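Long-range contacts in ketosynthase (Streptomyces sp. MSC090213JE08, PDB 6KXD), which probably catalyses the decarboxylative condensation of an acyl chain with malonyl-ACP to give a 3-oxoacyl-ACP in type II polyketide synthesis: residues F222-Q227 and H364-P369; T311-I316 and C371-V376; A213-V218 and G228-E233. All blocks are in the same frame, centred on the assembly; numbering follows the deposited sequence.

Contact 1: residues F222-Q227 and H364-P369; sequences FDKDRQ and HRETDP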
ATOM      1  N   PHE A 222     -24.623   5.017 -11.525  1.00 46.22           N
ATOM      2  CA  PHE A 222     -24.948   5.720 -12.756  1.00 50.60           C
ATOM      3  C   PHE A 222     -26.458   5.996 -12.830  1.00 53.41           C
ATOM      4  O   PHE A 222     -26.928   6.515 -13.827  1.00 52.65           O
ATOM      5  CB  PHE A 222     -24.457   4.968 -13.992  1.00 48.65           C
ATOM      6  CG  PHE A 222     -22.964   4.748 -13.993  1.00 55.22           C
ATOM      7  CD1 PHE A 222     -22.097   5.827 -14.088  1.00 52.48           C
ATOM      8  CD2 PHE A 222     -22.426   3.476 -13.851  1.00 56.36           C
ATOM      9  CE1 PHE A 222     -20.722   5.647 -14.057  1.00 53.90           C
ATOM     10  CE2 PHE A 222     -21.049   3.299 -13.834  1.00 56.57           C
ATOM     11  CZ  PHE A 222     -20.206   4.382 -13.937  1.00 51.68           C
ATOM     12  N   ASP A 223     -27.183   5.698 -11.757  1.00 51.00           N
ATOM     13  CA  ASP A 223     -28.605   5.976 -11.707  1.00 55.59           C
ATOM     14  C   ASP A 223     -28.782   7.463 -11.406  1.00 57.50           C
ATOM     15  O   ASP A 223     -27.998   8.016 -10.662  1.00 51.92           O
ATOM     16  CB  ASP A 223     -29.285   5.125 -10.645  1.00 56.87           C
ATOM     17  CG  ASP A 223     -30.803   5.177 -10.690  1.00 61.21           C
ATOM     18  OD1 ASP A 223     -31.358   6.170 -10.178  1.00 52.10           O
ATOM     19  OD2 ASP A 223     -31.394   4.218 -11.244  1.00 61.54           O
ATOM     20  N   LYS A 224     -29.847   8.051 -11.967  1.00 54.88           N
ATOM     21  CA  LYS A 224     -30.187   9.438 -11.813  1.00 52.70           C
ATOM     22  C   LYS A 224     -30.445   9.762 -10.336  1.00 50.07           C
ATOM     23  O   LYS A 224     -30.122  10.871  -9.902  1.00 55.44           O
ATOM     24  CB  LYS A 224     -31.379   9.775 -12.722  1.00 54.71           C
ATOM     25  CG  LYS A 224     -31.725  11.252 -12.849  1.00 68.36           C
ATOM     26  CD  LYS A 224     -33.012  11.520 -13.636  1.00 66.66           C
ATOM     27  CE  LYS A 224     -33.239  12.988 -13.946  1.00 73.89           C
ATOM     28  NZ  LYS A 224     -34.029  13.650 -12.880  1.00 83.81           N
ATOM     29  N   ASP A 225     -30.977   8.818  -9.543  1.00 50.34           N
ATOM     30  CA  ASP A 225     -31.273   9.110  -8.117  1.00 54.28           C
ATOM     31  C   ASP A 225     -30.398   8.257  -7.187  1.00 51.67           C
ATOM     32  O   ASP A 225     -30.743   8.095  -6.016  1.00 52.73           O
ATOM     33  CB  ASP A 225     -32.761   8.952  -7.779  1.00 57.08           C
ATOM     34  CG  ASP A 225     -33.660   9.568  -8.840  1.00 70.75           C
ATOM     35  OD1 ASP A 225     -33.684  10.822  -8.936  1.00 76.54           O
ATOM     36  OD2 ASP A 225     -34.283   8.790  -9.601  1.00 74.56           O
ATOM     37  N   ARG A 226     -29.217   7.854  -7.673  1.00 52.61           N
ATOM     38  CA  ARG A 226     -28.187   7.203  -6.820  1.00 50.47           C
ATOM     39  C   ARG A 226     -27.951   8.072  -5.577  1.00 48.85           C
ATOM     40  O   ARG A 226     -28.032   9.314  -5.613  1.00 54.39           O
ATOM     41  CB  ARG A 226     -26.923   6.964  -7.654  1.00 53.11           C
ATOM     42  CG  ARG A 226     -26.171   8.232  -8.027  1.00 47.32           C
ATOM     43  CD  ARG A 226     -25.000   7.966  -8.941  1.00 50.57           C
ATOM     44  NE  ARG A 226     -24.352   9.210  -9.311  1.00 52.10           N
ATOM     45  CZ  ARG A 226     -24.683   9.975 -10.352  1.00 52.06           C
ATOM     46  NH1 ARG A 226     -25.793   9.762 -11.037  1.00 55.73           N
ATOM     47  NH2 ARG A 226     -23.893  10.961 -10.709  1.00 44.33           N
ATOM     48  N   GLN A 227     -27.766   7.409  -4.435  1.00 50.25           N
ATOM     49  CA  GLN A 227     -27.708   8.027  -3.129  1.00 52.27           C
ATOM     50  C   GLN A 227     -26.466   7.556  -2.359  1.00 46.48           C
ATOM     51  O   GLN A 227     -26.325   7.876  -1.195  1.00 50.60           O
ATOM     52  CB  GLN A 227     -28.987   7.675  -2.359  1.00 58.24           C
ATOM     53  CG  GLN A 227     -30.234   8.377  -2.878  1.00 62.83           C
ATOM     54  CD  GLN A 227     -29.997   9.857  -3.026  1.00 72.36           C
ATOM     55  OE1 GLN A 227     -30.206  10.438  -4.089  1.00 91.30           O
ATOM     56  NE2 GLN A 227     -29.519  10.473  -1.960  1.00 77.51           N
ATOM     57  N   HIS A 364     -30.671  -0.641 -11.162  1.00 48.14           N
ATOM     58  CA  HIS A 364     -30.694   0.430 -12.146  1.00 58.47           C
ATOM     59  C   HIS A 364     -32.136   0.713 -12.583  1.00 61.01           C
ATOM     60  O   HIS A 364     -32.753  -0.123 -13.292  1.00 63.43           O
ATOM     61  CB  HIS A 364     -29.821   0.105 -13.355  1.00 55.52           C
ATOM     62  CG  HIS A 364     -29.434   1.329 -14.128  1.00 58.17           C
ATOM     63  ND1 HIS A 364     -28.605   2.297 -13.588  1.00 60.37           N
ATOM     64  CD2 HIS A 364     -29.759   1.763 -15.368  1.00 62.79           C
ATOM     65  CE1 HIS A 364     -28.425   3.256 -14.475  1.00 60.89           C
ATOM     66  NE2 HIS A 364     -29.107   2.951 -15.575  1.00 65.32           N
ATOM     67  N   ARG A 365     -32.640   1.877 -12.157  1.00 56.16           N
ATOM     68  CA  ARG A 365     -33.984   2.376 -12.544  1.00 61.96           C
ATOM     69  C   ARG A 365     -33.864   3.207 -13.822  1.00 64.69           C
ATOM     70  O   ARG A 365     -34.507   2.919 -14.795  1.00 70.87           O
ATOM     71  CB  ARG A 365     -34.600   3.209 -11.422  1.00 65.24           C
ATOM     72  CG  ARG A 365     -35.103   2.371 -10.261  1.00 66.83           C
ATOM     73  CD  ARG A 365     -34.620   2.891  -8.929  1.00 77.30           C
ATOM     74  NE  ARG A 365     -35.509   3.806  -8.221  1.00 75.25           N
ATOM     75  CZ  ARG A 365     -35.089   4.826  -7.478  1.00 80.81           C
ATOM     76  NH1 ARG A 365     -33.974   5.468  -7.792  1.00 79.44           N
ATOM     77  NH2 ARG A 365     -35.764   5.171  -6.394  1.00 86.08           N
ATOM     78  N   GLU A 366     -32.971   4.197 -13.807  1.00 69.43           N
ATOM     79  CA  GLU A 366     -32.887   5.192 -14.856  1.00 57.17           C
ATOM     80  C   GLU A 366     -31.470   5.776 -14.915  1.00 58.46           C
ATOM     81  O   GLU A 366     -30.994   6.283 -13.907  1.00 60.02           O
ATOM     82  CB  GLU A 366     -33.890   6.283 -14.501  1.00 63.48           C
ATOM     83  CG  GLU A 366     -33.979   7.380 -15.538  1.00 64.82           C
ATOM     84  CD  GLU A 366     -34.816   8.572 -15.095  1.00 70.17           C
ATOM     85  OE1 GLU A 366     -35.329   8.581 -13.938  1.00 70.99           O
ATOM     86  OE2 GLU A 366     -34.941   9.496 -15.903  1.00 64.93           O
ATOM     87  N   THR A 367     -30.843   5.735 -16.094  1.00 59.09           N
ATOM     88  CA  THR A 367     -29.486   6.202 -16.292  1.00 59.61           C
ATOM     89  C   THR A 367     -29.489   7.718 -16.076  1.00 65.94           C
ATOM     90  O   THR A 367     -30.377   8.433 -16.559  1.00 55.91           O
ATOM     91  CB  THR A 367     -28.937   5.743 -17.652  1.00 64.55           C
ATOM     92  OG1 THR A 367     -29.030   4.320 -17.723  1.00 56.86           O
ATOM     93  CG2 THR A 367     -27.486   6.109 -17.877  1.00 64.45           C
ATOM     94  N   ASP A 368     -28.556   8.205 -15.257  1.00 61.82           N
ATOM     95  CA  ASP A 368     -28.348   9.639 -15.135  1.00 55.81           C
ATOM     96  C   ASP A 368     -28.118  10.169 -16.547  1.00 46.74           C
ATOM     97  O   ASP A 368     -27.327   9.594 -17.320  1.00 47.86           O
ATOM     98  CB  ASP A 368     -27.193   9.937 -14.169  1.00 61.15           C
ATOM     99  CG  ASP A 368     -27.024  11.406 -13.810  1.00 53.63           C
ATOM    100  OD1 ASP A 368     -27.137  12.272 -14.732  1.00 52.47           O
ATOM    101  OD2 ASP A 368     -26.807  11.680 -12.613  1.00 53.83           O
ATOM    102  N   PRO A 369     -28.828  11.249 -16.982  1.00 47.23           N
ATOM    103  CA  PRO A 369     -28.627  11.788 -18.332  1.00 48.68           C
ATOM    104  C   PRO A 369     -27.185  12.304 -18.543  1.00 51.10           C
ATOM    105  O   PRO A 369     -26.683  12.313 -19.667  1.00 45.68           O
ATOM    106  CB  PRO A 369     -29.683  12.904 -18.467  1.00 50.94           C
ATOM    107  CG  PRO A 369     -30.126  13.238 -17.048  1.00 54.67           C
ATOM    108  CD  PRO A 369     -29.808  12.017 -16.196  1.00 52.65           C
TER

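Contact 2: residues T311-I316 and C371-V376; sequences TESAAI and CPLDVV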
ATOM      1  N   THR A 311     -18.276  12.141 -12.667  1.00 48.21           N
ATOM      2  CA  THR A 311     -16.840  12.381 -13.049  1.00 49.49           C
ATOM      3  C   THR A 311     -16.256  11.223 -13.869  1.00 43.12           C
ATOM      4  O   THR A 311     -15.584  11.375 -14.903  1.00 44.34           O
ATOM      5  CB  THR A 311     -16.012  12.667 -11.797  1.00 41.75           C
ATOM      6  OG1 THR A 311     -16.673  13.707 -11.105  1.00 46.33           O
ATOM      7  CG2 THR A 311     -14.604  13.090 -12.132  1.00 45.08           C
ATOM      8  N   GLU A 312     -16.460   9.995 -13.396  1.00 42.59           N
ATOM      9  CA  GLU A 312     -15.891   8.894 -14.078  1.00 44.67           C
ATOM     10  C   GLU A 312     -16.462   8.754 -15.505  1.00 45.44           C
ATOM     11  O   GLU A 312     -15.767   8.450 -16.441  1.00 42.87           O
ATOM     12  CB  GLU A 312     -16.174   7.638 -13.284  1.00 43.31           C
ATOM     13  CG  GLU A 312     -15.467   6.482 -13.884  1.00 43.28           C
ATOM     14  CD  GLU A 312     -15.498   5.197 -13.086  1.00 47.66           C
ATOM     15  OE1 GLU A 312     -14.709   4.313 -13.439  1.00 46.41           O
ATOM     16  OE2 GLU A 312     -16.306   5.093 -12.148  1.00 45.89           O
ATOM     17  N   SER A 313     -17.778   8.958 -15.630  1.00 49.35           N
ATOM     18  CA  SER A 313     -18.430   8.937 -16.905  1.00 49.06           C
ATOM     19  C   SER A 313     -17.776   9.967 -17.845  1.00 43.44           C
ATOM     20  O   SER A 313     -17.489   9.673 -18.985  1.00 47.73           O
ATOM     21  CB  SER A 313     -19.897   9.234 -16.738  1.00 52.24           C
ATOM     22  OG  SER A 313     -20.492   9.248 -18.002  1.00 52.91           O
ATOM     23  N   ALA A 314     -17.583  11.172 -17.319  1.00 45.85           N
ATOM     24  CA  ALA A 314     -17.014  12.266 -18.092  1.00 47.89           C
ATOM     25  C   ALA A 314     -15.622  11.864 -18.582  1.00 50.46           C
ATOM     26  O   ALA A 314     -15.256  12.175 -19.685  1.00 44.94           O
ATOM     27  CB  ALA A 314     -16.977  13.527 -17.264  1.00 49.09           C
ATOM     28  N   ALA A 315     -14.843  11.157 -17.735  1.00 45.25           N
ATOM     29  CA  ALA A 315     -13.493  10.809 -18.086  1.00 46.26           C
ATOM     30  C   ALA A 315     -13.501   9.763 -19.188  1.00 45.13           C
ATOM     31  O   ALA A 315     -12.648   9.767 -20.104  1.00 47.39           O
ATOM     32  CB  ALA A 315     -12.762  10.312 -16.852  1.00 46.44           C
ATOM     33  N   ILE A 316     -14.422   8.805 -19.039  1.00 46.41           N
ATOM     34  CA  ILE A 316     -14.591   7.737 -19.993  1.00 46.18           C
ATOM     35  C   ILE A 316     -14.945   8.355 -21.366  1.00 47.33           C
ATOM     36  O   ILE A 316     -14.347   8.009 -22.379  1.00 47.23           O
ATOM     37  CB  ILE A 316     -15.634   6.707 -19.503  1.00 49.13           C
ATOM     38  CG1 ILE A 316     -15.055   5.864 -18.359  1.00 49.29           C
ATOM     39  CG2 ILE A 316     -16.092   5.811 -20.652  1.00 48.01           C
ATOM     40  CD1 ILE A 316     -16.082   5.079 -17.567  1.00 48.44           C
ATOM     41  N   CYS A 371     -24.667  10.678 -17.249  1.00 51.99           N
ATOM     42  CA  CYS A 371     -23.866   9.490 -17.524  1.00 54.03           C
ATOM     43  C   CYS A 371     -24.360   8.755 -18.774  1.00 54.05           C
ATOM     44  O   CYS A 371     -24.920   7.668 -18.673  1.00 59.07           O
ATOM     45  CB  CYS A 371     -23.810   8.591 -16.294  1.00 55.34           C
ATOM     46  SG  CYS A 371     -23.471   9.541 -14.790  1.00 56.58           S
ATOM     47  N   PRO A 372     -24.096   9.270 -20.002  1.00 54.69           N
ATOM     48  CA  PRO A 372     -24.676   8.707 -21.221  1.00 54.87           C
ATOM     49  C   PRO A 372     -24.023   7.371 -21.586  1.00 50.50           C
ATOM     50  O   PRO A 372     -23.382   7.251 -22.593  1.00 51.92           O
ATOM     51  CB  PRO A 372     -24.347   9.772 -22.287  1.00 55.63           C
ATOM     52  CG  PRO A 372     -23.034  10.364 -21.795  1.00 52.38           C
ATOM     53  CD  PRO A 372     -23.212  10.418 -20.292  1.00 52.33           C
ATOM     54  N   LEU A 373     -24.140   6.391 -20.696  1.00 52.58           N
ATOM     55  CA  LEU A 373     -23.472   5.122 -20.892  1.00 54.96           C
ATOM     56  C   LEU A 373     -24.494   3.998 -20.950  1.00 53.18           C
ATOM     57  O   LEU A 373     -25.505   4.056 -20.264  1.00 56.69           O
ATOM     58  CB  LEU A 373     -22.576   4.841 -19.685  1.00 54.60           C
ATOM     59  CG  LEU A 373     -21.497   5.884 -19.430  1.00 51.15           C
ATOM     60  CD1 LEU A 373     -20.925   5.650 -18.050  1.00 48.25           C
ATOM     61  CD2 LEU A 373     -20.454   5.793 -20.540  1.00 49.27           C
ATOM     62  N   ASP A 374     -24.135   2.949 -21.686  1.00 57.76           N
ATOM     63  CA  ASP A 374     -24.828   1.692 -21.537  1.00 55.29           C
ATOM     64  C   ASP A 374     -24.195   0.963 -20.351  1.00 52.93           C
ATOM     65  O   ASP A 374     -23.076   0.417 -20.487  1.00 54.57           O
ATOM     66  CB  ASP A 374     -24.768   0.866 -22.818  1.00 55.04           C
ATOM     67  CG  ASP A 374     -25.418  -0.505 -22.658  1.00 52.96           C
ATOM     68  OD1 ASP A 374     -26.033  -0.752 -21.583  1.00 54.73           O
ATOM     69  OD2 ASP A 374     -25.304  -1.311 -23.595  1.00 72.81           O
ATOM     70  N   VAL A 375     -24.918   0.934 -19.228  1.00 51.22           N
ATOM     71  CA  VAL A 375     -24.428   0.360 -17.992  1.00 56.18           C
ATOM     72  C   VAL A 375     -24.797  -1.131 -17.878  1.00 57.00           C
ATOM     73  O   VAL A 375     -24.689  -1.719 -16.808  1.00 51.94           O
ATOM     74  CB  VAL A 375     -24.936   1.175 -16.795  1.00 60.17           C
ATOM     75  CG1 VAL A 375     -24.484   2.623 -16.917  1.00 57.65           C
ATOM     76  CG2 VAL A 375     -26.452   1.091 -16.623  1.00 65.08           C
ATOM     77  N   VAL A 376     -25.238  -1.737 -18.982  1.00 58.59           N
ATOM     78  CA  VAL A 376     -25.718  -3.124 -18.960  1.00 57.00           C
ATOM     79  C   VAL A 376     -26.636  -3.274 -17.756  1.00 46.56           C
ATOM     80  O   VAL A 376     -26.349  -4.002 -16.813  1.00 55.52           O
ATOM     81  CB  VAL A 376     -24.521  -4.093 -18.942  1.00 57.43           C
ATOM     82  CG1 VAL A 376     -24.953  -5.553 -18.920  1.00 62.39           C
ATOM     83  CG2 VAL A 376     -23.586  -3.824 -20.111  1.00 59.74           C
TER

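Contact 3: residues A213-V218 and G228-E233; sequences ALTPDV and GILTGE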
ATOM      1  N   ALA A 213     -22.455   9.738   2.016  1.00 54.85           N
ATOM      2  CA  ALA A 213     -22.197   8.941   0.861  1.00 52.64           C
ATOM      3  C   ALA A 213     -22.744   7.510   1.026  1.00 44.80           C
ATOM      4  O   ALA A 213     -22.525   6.690   0.141  1.00 53.17           O
ATOM      5  CB  ALA A 213     -20.715   8.917   0.597  1.00 55.58           C
ATOM      6  N   LEU A 214     -23.443   7.225   2.130  1.00 44.50           N
ATOM      7  CA  LEU A 214     -24.098   5.928   2.302  1.00 52.72           C
ATOM      8  C   LEU A 214     -25.503   5.977   1.686  1.00 52.94           C
ATOM      9  O   LEU A 214     -26.266   6.865   2.008  1.00 50.51           O
ATOM     10  CB  LEU A 214     -24.189   5.617   3.795  1.00 54.11           C
ATOM     11  CG  LEU A 214     -22.985   4.930   4.431  1.00 52.98           C
ATOM     12  CD1 LEU A 214     -23.408   4.283   5.729  1.00 57.99           C
ATOM     13  CD2 LEU A 214     -22.354   3.895   3.495  1.00 50.18           C
ATOM     14  N   THR A 215     -25.835   5.029   0.810  1.00 53.54           N
ATOM     15  CA  THR A 215     -27.205   4.860   0.338  1.00 57.35           C
ATOM     16  C   THR A 215     -28.109   4.506   1.522  1.00 61.07           C
ATOM     17  O   THR A 215     -27.689   3.800   2.445  1.00 51.36           O
ATOM     18  CB  THR A 215     -27.311   3.800  -0.761  1.00 59.04           C
ATOM     19  OG1 THR A 215     -28.646   3.883  -1.259  1.00 55.95           O
ATOM     20  CG2 THR A 215     -27.017   2.395  -0.270  1.00 53.15           C
ATOM     21  N   PRO A 216     -29.361   5.030   1.575  1.00 59.44           N
ATOM     22  CA  PRO A 216     -30.320   4.603   2.582  1.00 55.62           C
ATOM     23  C   PRO A 216     -31.002   3.270   2.214  1.00 56.55           C
ATOM     24  O   PRO A 216     -31.659   2.688   3.069  1.00 63.92           O
ATOM     25  CB  PRO A 216     -31.324   5.770   2.682  1.00 57.36           C
ATOM     26  CG  PRO A 216     -31.054   6.667   1.482  1.00 62.80           C
ATOM     27  CD  PRO A 216     -29.916   6.062   0.682  1.00 63.69           C
ATOM     28  N   ASP A 217     -30.857   2.796   0.973  1.00 57.80           N
ATOM     29  CA  ASP A 217     -31.389   1.483   0.585  1.00 61.76           C
ATOM     30  C   ASP A 217     -30.331   0.687  -0.179  1.00 58.09           C
ATOM     31  O   ASP A 217     -29.670  -0.129   0.425  1.00 56.11           O
ATOM     32  CB  ASP A 217     -32.697   1.571  -0.212  1.00 60.44           C
ATOM     33  CG  ASP A 217     -32.779   2.757  -1.154  1.00 64.10           C
ATOM     34  OD1 ASP A 217     -31.776   3.037  -1.853  1.00 62.78           O
ATOM     35  OD2 ASP A 217     -33.861   3.372  -1.207  1.00 65.94           O
ATOM     36  N   VAL A 218     -30.224   0.921  -1.493  1.00 53.58           N
ATOM     37  CA  VAL A 218     -29.401   0.148  -2.383  1.00 54.25           C
ATOM     38  C   VAL A 218     -28.481   1.070  -3.209  1.00 61.58           C
ATOM     39  O   VAL A 218     -28.710   2.297  -3.407  1.00 50.95           O
ATOM     40  CB  VAL A 218     -30.274  -0.742  -3.286  1.00 62.32           C
ATOM     41  CG1 VAL A 218     -31.102  -1.732  -2.452  1.00 59.00           C
ATOM     42  CG2 VAL A 218     -31.175   0.087  -4.200  1.00 61.38           C
ATOM     43  N   GLY A 228     -25.626   6.757  -3.014  1.00 50.98           N
ATOM     44  CA  GLY A 228     -24.346   6.425  -2.480  1.00 51.95           C
ATOM     45  C   GLY A 228     -24.106   4.935  -2.429  1.00 45.82           C
ATOM     46  O   GLY A 228     -24.633   4.160  -3.196  1.00 47.21           O
ATOM     47  N   ILE A 229     -23.186   4.583  -1.534  1.00 49.99           N
ATOM     48  CA  ILE A 229     -22.564   3.298  -1.509  1.00 51.36           C
ATOM     49  C   ILE A 229     -23.147   2.483  -0.357  1.00 47.46           C
ATOM     50  O   ILE A 229     -23.749   3.012   0.568  1.00 44.37           O
ATOM     51  CB  ILE A 229     -21.039   3.442  -1.326  1.00 48.77           C
ATOM     52  CG1 ILE A 229     -20.655   3.829   0.103  1.00 48.26           C
ATOM     53  CG2 ILE A 229     -20.436   4.410  -2.341  1.00 52.24           C
ATOM     54  CD1 ILE A 229     -19.213   3.429   0.474  1.00 51.67           C
ATOM     55  N   LEU A 230     -22.791   1.197  -0.365  1.00 47.53           N
ATOM     56  CA  LEU A 230     -22.789   0.406   0.841  1.00 45.27           C
ATOM     57  C   LEU A 230     -21.343  -0.050   1.056  1.00 44.27           C
ATOM     58  O   LEU A 230     -20.703  -0.357   0.086  1.00 48.70           O
ATOM     59  CB  LEU A 230     -23.678  -0.824   0.662  1.00 48.96           C
ATOM     60  CG  LEU A 230     -25.185  -0.574   0.608  1.00 50.20           C
ATOM     61  CD1 LEU A 230     -25.903  -1.850   0.181  1.00 51.11           C
ATOM     62  CD2 LEU A 230     -25.704  -0.071   1.948  1.00 47.28           C
ATOM     63  N   THR A 231     -20.890  -0.036   2.306  1.00 46.79           N
ATOM     64  CA  THR A 231     -19.548  -0.542   2.670  1.00 45.59           C
ATOM     65  C   THR A 231     -19.568  -2.067   2.544  1.00 50.00           C
ATOM     66  O   THR A 231     -20.597  -2.732   2.786  1.00 47.18           O
ATOM     67  CB  THR A 231     -19.138  -0.096   4.067  1.00 45.52           C
ATOM     68  OG1 THR A 231     -19.961  -0.738   5.029  1.00 49.43           O
ATOM     69  CG2 THR A 231     -19.227   1.393   4.287  1.00 46.78           C
ATOM     70  N   GLY A 232     -18.448  -2.599   2.066  1.00 46.83           N
ATOM     71  CA  GLY A 232     -18.276  -3.960   1.728  1.00 43.00           C
ATOM     72  C   GLY A 232     -16.941  -4.460   2.231  1.00 38.07           C
ATOM     73  O   GLY A 232     -16.278  -3.802   3.018  1.00 46.63           O
ATOM     74  N   GLU A 233     -16.642  -5.698   1.856  1.00 44.81           N
ATOM     75  CA  GLU A 233     -15.483  -6.348   2.312  1.00 43.03           C
ATOM     76  C   GLU A 233     -15.240  -7.592   1.471  1.00 43.65           C
ATOM     77  O   GLU A 233     -15.986  -7.924   0.559  1.00 42.33           O
ATOM     78  CB  GLU A 233     -15.635  -6.715   3.783  1.00 44.90           C
ATOM     79  CG  GLU A 233     -16.813  -7.662   4.068  1.00 45.93           C
ATOM     80  CD  GLU A 233     -16.787  -8.280   5.442  1.00 44.56           C
ATOM     81  OE1 GLU A 233     -16.159  -7.710   6.355  1.00 44.29           O
ATOM     82  OE2 GLU A 233     -17.387  -9.360   5.586  1.00 51.75           O
TER

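Contact 1: residues F222-Q227 and H364-P369
An Asx turn overlaid on a type I beta turn, Asp223 to Arg226, docks on loop 364-369, with the Asp223 carboxylate plugged into the backbone at Arg365 and Glu366. Asp223 OD2 takes two N-H groups: Arg365 N, at 2.8 Å nearly along the C-O bond, and Glu366 N, at 3.0 Å from above the carboxylate plane. Asp223 OD1 closes the Asx turn through Asp225 N (2.7 Å) and lies at the edge of the Arg365 guanidinium, in a long salt bridge. CG of Asp223 stands anti to the backbone N (chi1 -170°), which swings the carboxylate to the loop although CB points away from it. With alanine in place of Asp223, the N-H groups of Arg365 and Glu366 would probably lose their shared acceptor, and the turn its OD1 bond to Asp225 N. The backbones pair by Asp368 N to Phe222 O (2.7 Å, nearly straight at 177°) and Lys224 N to Glu366 O (2.9 Å). Arg226 NH1 reaches Asp368 OD2 on its anti side at 2.7 Å and binds Asp223 O, while its other nitrogens bond to the carbonyls of Thr305 and Lys306. The exposed side chains of Lys224 and Glu366 run alongside each other. Two irregular loops are thus joined by a single antiparallel beta bridge, Asp223 with Thr367 as its non-hydrogen-bonded pair, reinforced by a carboxylate that accepts from two successive N-H groups.

Contact 2: residues T311-I316 and C371-V376
Ser313, on helix 306-320, presses its hydroxyl into the bend formed by Cys371, Pro372 and Leu373. OG lies 3.4 Å from Cys371 CA, 3.6 Å from Leu373 CD1 and 3.7 Å from Pro372 CD, carbon on three counts, and no hydrogen bond crosses the contact. This buried oxygen has no polar partner in the model, and the contact is van der Waals packing. The hydroxyl is sent there by a chi1 of 178°, which sets OG opposite the backbone N. Ser313 CB sits near both Cys371 CB and Leu373 CD1, and the sulfur of Cys371 passes beside it. One helical turn on, Ile316 offers CG2 to Leu373 CD2 at 4.4 Å, a looser apolar touch.

The second shell sets the loop's shape. Pro372 is the centre of an inverse gamma turn. Leu373, which follows it, points toward the helix. Further on, Asp374 OD1 accepts from Val376 N (2.9 Å) in an Asx turn, and backbone bonds tie Asp374 to Thr327 and Val376 to Thr361. On the helix, Glu312 is fixed by the N-H groups of His301 and Gly302 and by the amides of Asn308 and Asn391. Pro324 touches both Ile316 and Leu373. Helix 306-320 is the crossover between the paired parallel strands 297-299 and 326-328; Thr311, Ala314 and Ala315 pack on helix 274-288, while Ser313 and Ile316 face the loop.

Contact 3: residues A213-V218 and G228-E233
The backbones meet at a single beta bridge with parallel-type bonding, Leu214 with Ile229, in which Ile229 uses both its groups: its N donates to Ala213 O (2.8 Å) and its O accepts from Thr215 N (2.9 Å). Gly228, lacking a side chain, lets Ala213 O come within 3.2 Å of its CA; a CB would clash with that oxygen and, at phi 127°, be jammed against the carbonyl O of the residue before. Nothing polar bonds to the buried Gly228 O. Leu214 crosses Ile229 at a slant, laying CD2 against Ile229 CG1 at 3.8 Å and close to Thr231 CG2. Thr215 divides its branches: CG2 meets Leu230 CD2 at 3.6 Å, whereas OG1, anti to the backbone N (chi1 -172°), turns back to donate to Val218 O at 2.7 Å and weakly accepts from Asp217 N. Leu230 CD1 rests near the carbonyl of Asp217. Phe205 and Phe208 of helix 202-210 touch Leu214, and Phe208 also touches Ile229. The arrangement is an isolated bridge in the long connection from helix 202-210 to strand 234-242, in the N-terminal half of the thiolase-like ketosynthase fold.

In the fold
Along the chain the segments come in the order 213-218, 222-227, 228-233, 311-316, 364-369, 371-376: contact 1 interlaces with each of the others, whereas contact 3 closes before contact 2 opens. Contacts 1 and 2 have centres about 11 Å apart and touch where Phe222 and His364 meet Val375; contacts 1 and 3, about 15 Å apart, touch through Gln227 and Pro216. Contacts 2 and 3, about 20 Å apart between centres, do not touch. Contact 1 joins the connection between helix 202-210 and strand 234-242 to the loop between strands 357-358 and 381-382, thus linking N-terminal and C-terminal parts; contact 3 folds that connection on itself, and contact 2 seats the loop on helix 306-320.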